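Local structure of DUF5063 domain-containing protein (Bacteroides fragilis, 3NRH) at residues S113-D118 and V158-A163. The protein is of unknown function, a predominantly alpha-helical member of the DUF5063 family that forms a two-chain assembly in the crystal. Numbering follows the deposited sequence.
Sequences SEDLAD and VNTMRA
T160 enters the space between helices 112-131 and 135-169 and meets D115 and L116 with the two branches of its side chain. The backbones come close here, with D115 CA and T160 CA 6.6 Å apart.

The packing rests on the methyl branch, which touches leucine: T160 CG2 is 3.7 Å from L116 CD2. L116 also packs on L83 of helix 73-87 and F38 of helix 35-54, which brings the methyl contact into the hydrophobic interior. The hydroxyl branch lies beside the D115 methylene, unusually close for an oxygen next to a carbon, and the D115 carboxylate and the T160 side chain point past one another rather than end on.

No direct hydrogen bond joins the segments. With chi1 at -58°, T160 OG1 stands beside its own backbone N and bonds back to K156 O, one turn earlier; D115 OD2 is instead held by Y93 OH of strand 92-94. These separate partners satisfy two buried polar groups that lie side by side. The other carboxylate oxygen reaches across through one water, which donates to D115 OD1 (2.7 Å) and accepts from N159 ND2 (3.0 Å). The amide of N159 is fixed at its far end too, since N159 OD1 bonds Q155 NE2 and accepts R162 NH2 at 2.9 Å. The latter bond is bent, at 139° about the hydrogen, and its donor lies 42° out of the amide plane.

V158, N159, M161 and R162 pack against the second subunit, placing this part of helix 135-169 at the dimer interface. Joined by a short connection and running antiparallel, the two consecutive helices form an alpha-helical hairpin within this helical-bundle domain.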
loop_
_atom_site.group_PDB
_atom_site.type_symbol
_atom_site.label_atom_id
_atom_site.label_comp_id
_atom_site.label_asym_id
_atom_site.label_seq_id
_atom_site.Cartn_x
_atom_site.Cartn_y
_atom_site.Cartn_z
ATOM N N SER A 113 -1.578 -13.780 9.981
ATOM C CA SER A 113 -2.942 -14.070 10.407
ATOM C C SER A 113 -3.395 -13.199 11.579
ATOM O O SER A 113 -4.535 -12.739 11.606
ATOM C CB SER A 113 -3.074 -15.553 10.774
ATOM O OG SER A 113 -2.180 -15.896 11.816
ATOM N N GLU A 114 -2.505 -12.962 12.540
ATOM C CA GLU A 114 -2.855 -12.143 13.691
ATOM C C GLU A 114 -3.006 -10.685 13.285
ATOM O O GLU A 114 -3.920 -10.005 13.747
ATOM C CB GLU A 114 -1.799 -12.273 14.793
ATOM C CG GLU A 114 -2.267 -11.731 16.131
ATOM C CD GLU A 114 -1.242 -11.919 17.231
ATOM O OE1 GLU A 114 -0.658 -13.019 17.319
ATOM O OE2 GLU A 114 -1.034 -10.970 18.016
ATOM N N ASP A 115 -2.107 -10.205 12.427
ATOM C CA ASP A 115 -2.178 -8.826 11.946
ATOM C C ASP A 115 -3.508 -8.594 11.233
ATOM O O ASP A 115 -4.201 -7.604 11.491
ATOM C CB ASP A 115 -1.053 -8.518 10.949
ATOM C CG ASP A 115 0.308 -8.406 11.606
ATOM O OD1 ASP A 115 0.440 -7.649 12.589
ATOM O OD2 ASP A 115 1.254 -9.066 11.123
ATOM N N LEU A 116 -3.851 -9.499 10.320
ATOM C CA LEU A 116 -5.094 -9.368 9.569
ATOM C C LEU A 116 -6.318 -9.417 10.475
ATOM O O LEU A 116 -7.247 -8.630 10.305
ATOM C CB LEU A 116 -5.187 -10.450 8.488
ATOM C CG LEU A 116 -4.151 -10.321 7.368
ATOM C CD1 LEU A 116 -4.263 -11.512 6.415
ATOM C CD2 LEU A 116 -4.365 -9.011 6.619
ATOM N N ALA A 117 -6.320 -10.333 11.442
ATOM C CA ALA A 117 -7.447 -10.436 12.361
ATOM C C ALA A 117 -7.558 -9.157 13.195
ATOM O O ALA A 117 -8.661 -8.688 13.478
ATOM C CB ALA A 117 -7.281 -11.662 13.267
ATOM N N ASP A 118 -6.416 -8.585 13.577
ATOM C CA ASP A 118 -6.417 -7.347 14.355
ATOM C C ASP A 118 -7.011 -6.195 13.547
ATOM O O ASP A 118 -7.824 -5.427 14.057
ATOM C CB ASP A 118 -4.997 -6.967 14.798
ATOM C CG ASP A 118 -4.491 -7.819 15.944
ATOM O OD1 ASP A 118 -5.291 -8.577 16.534
ATOM O OD2 ASP A 118 -3.286 -7.724 16.264
ATOM N N VAL A 158 0.545 -1.947 6.887
ATOM C CA VAL A 158 1.772 -1.843 6.100
ATOM C C VAL A 158 2.751 -2.981 6.404
ATOM O O VAL A 158 3.435 -3.473 5.502
ATOM C CB VAL A 158 2.466 -0.476 6.302
ATOM C CG1 VAL A 158 1.593 0.632 5.728
ATOM C CG2 VAL A 158 2.730 -0.228 7.768
ATOM N N ASN A 159 2.813 -3.408 7.662
ATOM C CA ASN A 159 3.700 -4.510 8.040
ATOM C C ASN A 159 3.244 -5.785 7.339
ATOM O O ASN A 159 4.059 -6.559 6.834
ATOM C CB ASN A 159 3.685 -4.751 9.554
ATOM C CG ASN A 159 4.350 -3.636 10.337
ATOM O OD1 ASN A 159 5.123 -2.850 9.793
ATOM N ND2 ASN A 159 4.061 -3.576 11.633
ATOM N N THR A 160 1.932 -5.996 7.304
ATOM C CA THR A 160 1.366 -7.180 6.668
ATOM C C THR A 160 1.592 -7.153 5.164
ATOM O O THR A 160 1.841 -8.187 4.546
ATOM C CB THR A 160 -0.145 -7.293 6.949
ATOM O OG1 THR A 160 -0.359 -7.345 8.364
ATOM C CG2 THR A 160 -0.715 -8.553 6.316
HETATM N N MSE A 161 1.493 -5.967 4.571
HETATM C CA MSE A 161 1.716 -5.823 3.139
HETATM C C MSE A 161 3.139 -6.239 2.794
HETATM O O MSE A 161 3.375 -6.904 1.783
HETATM C CB MSE A 161 1.514 -4.374 2.706
HETATM C CG MSE A 161 0.131 -4.061 2.210
HETATM SE SE MSE A 161 0.095 -2.270 1.494
HETATM C CE MSE A 161 0.861 -2.636 -0.229
ATOM N N ARG A 162 4.085 -5.836 3.638
ATOM C CA ARG A 162 5.489 -6.167 3.417
ATOM C C ARG A 162 5.666 -7.675 3.512
ATOM O O ARG A 162 6.318 -8.292 2.667
ATOM C CB ARG A 162 6.384 -5.498 4.464
ATOM C CG ARG A 162 7.871 -5.630 4.141
ATOM C CD ARG A 162 8.762 -5.684 5.382
ATOM N NE ARG A 162 8.476 -4.629 6.351
ATOM C CZ ARG A 162 7.628 -4.759 7.369
ATOM N NH1 ARG A 162 6.977 -5.904 7.558
ATOM N NH2 ARG A 162 7.431 -3.745 8.198
ATOM N N ALA A 163 5.086 -8.264 4.550
ATOM C CA ALA A 163 5.180 -9.703 4.751
ATOM C C ALA A 163 4.588 -10.453 3.560
ATOM O O ALA A 163 5.234 -11.337 2.996
ATOM C CB ALA A 163 4.461 -10.100 6.031
HETATM O O HOH W 1 2.529 -5.966 12.707
#